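Local coordinates for putative GH105 family protein (Salmonella enterica subsp. enterica serovar Paratyphi A, PDB 3QWT) that is of unknown function but probably acts as a glycoside hydrolase of family GH105, built on an alpha/alpha toroid, at residues Phe300-Leu305 with Leu373-Arg378; Tyr120-Thr125 with Ala129-Leu134. One frame throughout, in Å; residues are numbered along the deposited sequence.

Overall arrangement
Contact 2 comes first along the chain and is complete before contact 1 begins. It joins two successive helices, 114-125 and 131-143. Contact 1 joins helices 294-309 and 363-377, whose paired segments are separated by 67 intervening residues. The centres of the two contacts lie about 27 Å apart. Their nearest atoms are about 8 Å apart, so they do not touch. No helix carries segments of both, but side chains from each reach helix 67-83. Contact 1 is nearer the middle of the chain, contact 2 nearer its outside. Together they represent close and distant helix pairings within one alpha/alpha toroid. Segment 373-378 meets another subunit through Arg-378, and segment 129-134 does so through Trp-133.

Contact 1: Phe300-Leu305 with Leu373-Arg378; sequences FAYGIL and LTEYLR
Glu-375 and Leu-305 meet through their methylenes, with Glu-375 CG 3.4 Å from Leu-305 CB. They join helices 294-309 and 363-377 of the alpha/alpha toroid. The two short helical segments run roughly the same way, crossing at 31° with axes 8.8 Å apart at closest approach. Glu-375 is central to the contact. Its CG is anti to the backbone N, and the chain then bends at chi2 (65°). The bend brings the carboxylate near the carbonyl end of Leu-305, with OE2 4.0 Å from Leu-305 O.

On another flank, the Tyr-302 side chain crosses that of Glu-375 at about a right angle. The ring carbon CD1 of Tyr-302 lies 3.6 Å from Glu-375 CB, and the approach to the ring is oblique. The ring and carboxylate planes are 80° apart, so these groups are not stacked. A bound glycerol lies about 4 Å from the Tyr-302 side chain; it probably comes from the crystallisation liquor, though it may mark a pocket.

Leu-305 also reaches Tyr-376 with one branch. Its CD1 sits 4.0 Å from Tyr-376 CB and 3.9 Å from Tyr-376 N. The same methyl comes to the edge of the Tyr-376 ring, near its plane. Both phenol hydroxyls are bonded elsewhere, that of Tyr-302 to Asp-243 and that of Tyr-376 to Glu-322.

Between the two segments the attraction is therefore van der Waals packing, although three of the four touching residues have polar ends. Glu-375 offers its aliphatic stem to Tyr-302 and Leu-305, while its OE2 forms a salt bridge with Arg-309. That partner probably stabilises the negative charge of this buried carboxylate.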
# COMPACT_ATOMS: atom_id res chain seq x y z
N PHE A 300 11.78 -40.74 1.81
CA PHE A 300 11.16 -40.69 3.11
C PHE A 300 12.09 -40.04 4.12
O PHE A 300 11.71 -39.13 4.84
CB PHE A 300 10.79 -42.09 3.55
CG PHE A 300 9.62 -42.67 2.82
CD1 PHE A 300 8.62 -41.84 2.33
CD2 PHE A 300 9.51 -44.04 2.64
CE1 PHE A 300 7.52 -42.37 1.67
CE2 PHE A 300 8.41 -44.58 1.98
CZ PHE A 300 7.42 -43.75 1.49
N ALA A 301 13.33 -40.51 4.15
CA ALA A 301 14.32 -39.96 5.06
C ALA A 301 14.40 -38.46 4.85
O ALA A 301 14.31 -37.68 5.80
CB ALA A 301 15.68 -40.60 4.82
N TYR A 302 14.55 -38.05 3.59
CA TYR A 302 14.65 -36.63 3.29
C TYR A 302 13.50 -35.83 3.87
O TYR A 302 13.70 -34.89 4.65
CB TYR A 302 14.73 -36.40 1.78
CG TYR A 302 14.65 -34.93 1.42
CD1 TYR A 302 15.76 -34.10 1.56
CD2 TYR A 302 13.47 -34.37 0.96
CE1 TYR A 302 15.68 -32.76 1.23
CE2 TYR A 302 13.38 -33.04 0.64
CZ TYR A 302 14.49 -32.23 0.77
OH TYR A 302 14.41 -30.89 0.45
N GLY A 303 12.28 -36.20 3.49
CA GLY A 303 11.10 -35.45 3.88
C GLY A 303 10.91 -35.39 5.38
O GLY A 303 10.63 -34.33 5.94
N ILE A 304 11.05 -36.54 6.03
CA ILE A 304 10.89 -36.60 7.46
C ILE A 304 11.93 -35.72 8.15
O ILE A 304 11.61 -34.98 9.07
CB ILE A 304 10.97 -38.04 7.97
CG1 ILE A 304 9.82 -38.85 7.37
CG2 ILE A 304 10.92 -38.08 9.50
CD1 ILE A 304 9.84 -40.34 7.72
N LEU A 305 13.16 -35.77 7.67
CA LEU A 305 14.19 -34.89 8.20
C LEU A 305 13.80 -33.43 8.03
O LEU A 305 13.89 -32.65 8.97
CB LEU A 305 15.51 -35.13 7.48
CG LEU A 305 16.35 -36.31 7.96
CD1 LEU A 305 17.54 -36.54 7.03
CD2 LEU A 305 16.79 -36.04 9.39
N LEU A 373 20.79 -37.49 2.23
CA LEU A 373 22.08 -37.37 2.90
C LEU A 373 22.47 -35.90 3.03
O LEU A 373 23.12 -35.51 4.00
CB LEU A 373 23.17 -38.21 2.20
CG LEU A 373 23.04 -39.73 2.30
CD1 LEU A 373 24.12 -40.42 1.47
CD2 LEU A 373 23.11 -40.19 3.74
N THR A 374 22.03 -35.07 2.08
CA THR A 374 22.32 -33.64 2.16
C THR A 374 21.53 -32.95 3.26
O THR A 374 22.05 -32.10 3.98
CB THR A 374 22.05 -32.93 0.84
OG1 THR A 374 22.91 -33.47 -0.17
CG2 THR A 374 22.32 -31.44 0.98
N GLU A 375 20.26 -33.32 3.39
CA GLU A 375 19.46 -32.81 4.48
C GLU A 375 20.08 -33.27 5.81
O GLU A 375 20.09 -32.52 6.79
CB GLU A 375 18.00 -33.24 4.31
CG GLU A 375 17.08 -32.87 5.48
CD GLU A 375 16.88 -31.36 5.67
OE1 GLU A 375 16.84 -30.63 4.68
OE2 GLU A 375 16.74 -30.91 6.83
N TYR A 376 20.62 -34.48 5.84
CA TYR A 376 21.22 -35.00 7.07
C TYR A 376 22.49 -34.23 7.44
O TYR A 376 22.80 -34.07 8.63
CB TYR A 376 21.51 -36.49 6.93
CG TYR A 376 21.84 -37.17 8.25
CD1 TYR A 376 23.14 -37.61 8.52
CD2 TYR A 376 20.86 -37.39 9.21
CE1 TYR A 376 23.44 -38.24 9.70
CE2 TYR A 376 21.16 -38.02 10.41
CZ TYR A 376 22.46 -38.44 10.65
OH TYR A 376 22.78 -39.07 11.83
N LEU A 377 23.20 -33.74 6.43
CA LEU A 377 24.38 -32.90 6.63
C LEU A 377 24.06 -31.63 7.41
O LEU A 377 24.93 -31.07 8.07
CB LEU A 377 25.03 -32.52 5.30
CG LEU A 377 26.15 -33.47 4.84
CD1 LEU A 377 26.69 -33.04 3.49
CD2 LEU A 377 27.29 -33.56 5.86
N ARG A 378 22.82 -31.15 7.33
CA ARG A 378 22.45 -29.95 8.08
C ARG A 378 22.63 -30.17 9.57
O ARG A 378 22.92 -29.22 10.31
CB ARG A 378 21.03 -29.49 7.76
CG ARG A 378 20.88 -28.88 6.37
CD ARG A 378 19.47 -28.32 6.19
NE ARG A 378 19.28 -27.07 6.92
CZ ARG A 378 19.66 -25.88 6.47
NH1 ARG A 378 19.45 -24.78 7.19
NH2 ARG A 378 20.26 -25.78 5.29

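Contact 2: Tyr120-Thr125 with Ala129-Leu134; sequences YRYEET and AYLPWL
Tyr-122 packs against Tyr-130, Leu-131 and Leu-134 in a helical hairpin. The hairpin is formed by helix 114-125, a short turn and helix 131-143. Such paired helices are the building material of the alpha/alpha toroid.

Apolar packing holds the two segments together. Tyr-122 has its CG anti to the backbone N (chi1 176°), which extends the ring toward the second helix. The branch CD1 of Leu-134 reaches the base of this side chain, 3.8 Å from Tyr-122 CB, and crosses it at a slant. Tyr-130 slides past Tyr-122 in the opposite direction, with its CB 4.1 Å from Tyr-122 CD1. The two rings do not stack: the edge of Tyr-130 comes to Tyr-122 CA instead. At the far end of Tyr-122, Leu-131 CD2 lies 4.1 Å from the OH. The other branch of Leu-131, CD1, approaches the Tyr-122 ring obliquely. The Tyr-130 ring is further met obliquely by Arg-121 CB and Thr-125 OG1. Around the hairpin, Leu-184 of helix 170-184 packs on Tyr-122, and the Trp-133 ring meets that of Phe-381 of a neighbouring subunit edge-to-face.

A salt bridge ties Arg-121 to Glu-124 on the first helix, with NH1 of Arg-121 3.0 Å from OE1 of Glu-124. The acceptor is in the guanidinium plane, but the donor stands above the carboxylate plane, 70° out of it. Arg-121 NE has a further anionic partner in Asp-93 of helix 86-102, which helps fix the guanidinium.

Hydrogen bonds secure the end of the first helix. Thr-125 OG1 bonds Asn-127 N in the turn. Arg-121 O accepts twice from Thr-125: from N at 3.0 Å, and from OG1 at 3.1 Å, which stands above the carbonyl plane.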
# COMPACT_ATOMS: atom_id res chain seq x y z
N TYR A 120 16.24 -23.22 -10.90
CA TYR A 120 17.18 -22.77 -9.89
C TYR A 120 18.47 -22.24 -10.51
O TYR A 120 19.06 -21.28 -10.03
CB TYR A 120 17.52 -23.90 -8.93
CG TYR A 120 16.56 -24.06 -7.78
CD1 TYR A 120 15.60 -25.09 -7.79
CD2 TYR A 120 16.59 -23.20 -6.69
CE1 TYR A 120 14.72 -25.25 -6.73
CE2 TYR A 120 15.71 -23.35 -5.63
CZ TYR A 120 14.77 -24.38 -5.65
OH TYR A 120 13.89 -24.54 -4.61
N ARG A 121 18.91 -22.86 -11.59
CA ARG A 121 20.14 -22.41 -12.22
C ARG A 121 19.91 -21.05 -12.89
O ARG A 121 20.77 -20.18 -12.85
CB ARG A 121 20.71 -23.45 -13.20
CG ARG A 121 21.25 -24.73 -12.51
CD ARG A 121 22.45 -24.44 -11.61
NE ARG A 121 23.63 -24.00 -12.36
CZ ARG A 121 24.41 -22.98 -12.02
NH1 ARG A 121 24.14 -22.28 -10.93
NH2 ARG A 121 25.45 -22.64 -12.77
N TYR A 122 18.75 -20.87 -13.50
CA TYR A 122 18.43 -19.58 -14.09
C TYR A 122 18.35 -18.51 -13.01
O TYR A 122 18.81 -17.39 -13.20
CB TYR A 122 17.11 -19.62 -14.86
CG TYR A 122 16.70 -18.28 -15.40
CD1 TYR A 122 17.44 -17.66 -16.40
CD2 TYR A 122 15.60 -17.62 -14.89
CE1 TYR A 122 17.09 -16.43 -16.89
CE2 TYR A 122 15.23 -16.38 -15.37
CZ TYR A 122 15.98 -15.79 -16.38
OH TYR A 122 15.62 -14.55 -16.87
N GLU A 123 17.78 -18.87 -11.86
CA GLU A 123 17.68 -17.95 -10.74
C GLU A 123 19.06 -17.39 -10.33
O GLU A 123 19.21 -16.19 -10.13
CB GLU A 123 17.02 -18.64 -9.55
CG GLU A 123 16.86 -17.75 -8.33
CD GLU A 123 16.01 -18.40 -7.24
OE1 GLU A 123 15.19 -17.70 -6.62
OE2 GLU A 123 16.17 -19.62 -7.01
N GLU A 124 20.08 -18.27 -10.23
CA GLU A 124 21.43 -17.85 -9.87
C GLU A 124 22.17 -17.09 -10.97
O GLU A 124 22.85 -16.11 -10.68
CB GLU A 124 22.31 -19.03 -9.45
CG GLU A 124 21.64 -20.05 -8.56
CD GLU A 124 22.53 -21.27 -8.35
OE1 GLU A 124 22.11 -22.39 -8.76
OE2 GLU A 124 23.65 -21.10 -7.80
N THR A 125 22.05 -17.55 -12.21
CA THR A 125 22.88 -17.02 -13.30
C THR A 125 22.17 -16.05 -14.24
O THR A 125 22.82 -15.25 -14.90
CB THR A 125 23.46 -18.16 -14.19
OG1 THR A 125 22.42 -18.70 -15.00
CG2 THR A 125 24.09 -19.26 -13.33
N ALA A 129 19.59 -17.63 -22.23
CA ALA A 129 19.36 -18.77 -23.12
C ALA A 129 18.42 -19.77 -22.46
O ALA A 129 17.74 -20.53 -23.14
CB ALA A 129 20.70 -19.43 -23.51
N TYR A 130 18.38 -19.75 -21.13
CA TYR A 130 17.47 -20.64 -20.39
C TYR A 130 16.01 -20.19 -20.40
O TYR A 130 15.12 -21.04 -20.27
CB TYR A 130 17.91 -20.81 -18.93
CG TYR A 130 19.22 -21.54 -18.72
CD1 TYR A 130 19.74 -22.41 -19.68
CD2 TYR A 130 19.93 -21.36 -17.55
CE1 TYR A 130 20.95 -23.08 -19.46
CE2 TYR A 130 21.11 -22.01 -17.32
CZ TYR A 130 21.63 -22.85 -18.26
OH TYR A 130 22.82 -23.46 -17.95
N LEU A 131 15.75 -18.89 -20.54
CA LEU A 131 14.38 -18.40 -20.29
C LEU A 131 13.28 -18.95 -21.22
O LEU A 131 12.19 -19.29 -20.75
CB LEU A 131 14.34 -16.87 -20.25
CG LEU A 131 12.97 -16.24 -20.00
CD1 LEU A 131 12.39 -16.69 -18.64
CD2 LEU A 131 13.05 -14.70 -20.09
N PRO A 132 13.56 -19.06 -22.54
CA PRO A 132 12.55 -19.67 -23.43
C PRO A 132 12.28 -21.14 -23.09
O PRO A 132 11.15 -21.58 -23.26
CB PRO A 132 13.17 -19.56 -24.83
CG PRO A 132 14.37 -18.64 -24.68
CD PRO A 132 14.80 -18.73 -23.25
N TRP A 133 13.28 -21.88 -22.63
CA TRP A 133 13.04 -23.24 -22.15
C TRP A 133 11.98 -23.25 -21.06
O TRP A 133 10.97 -23.95 -21.17
CB TRP A 133 14.32 -23.90 -21.62
CG TRP A 133 15.24 -24.24 -22.72
CD1 TRP A 133 16.30 -23.51 -23.16
CD2 TRP A 133 15.17 -25.39 -23.56
NE1 TRP A 133 16.90 -24.14 -24.21
CE2 TRP A 133 16.22 -25.29 -24.49
CE3 TRP A 133 14.32 -26.50 -23.61
CZ2 TRP A 133 16.46 -26.26 -25.46
CZ3 TRP A 133 14.55 -27.46 -24.59
CH2 TRP A 133 15.61 -27.34 -25.49
N LEU A 134 12.22 -22.44 -20.03
CA LEU A 134 11.34 -22.37 -18.86
C LEU A 134 9.95 -21.86 -19.21
O LEU A 134 8.96 -22.46 -18.79
CB LEU A 134 11.96 -21.49 -17.78
CG LEU A 134 13.32 -21.93 -17.25
CD1 LEU A 134 13.91 -20.81 -16.43
CD2 LEU A 134 13.22 -23.20 -16.43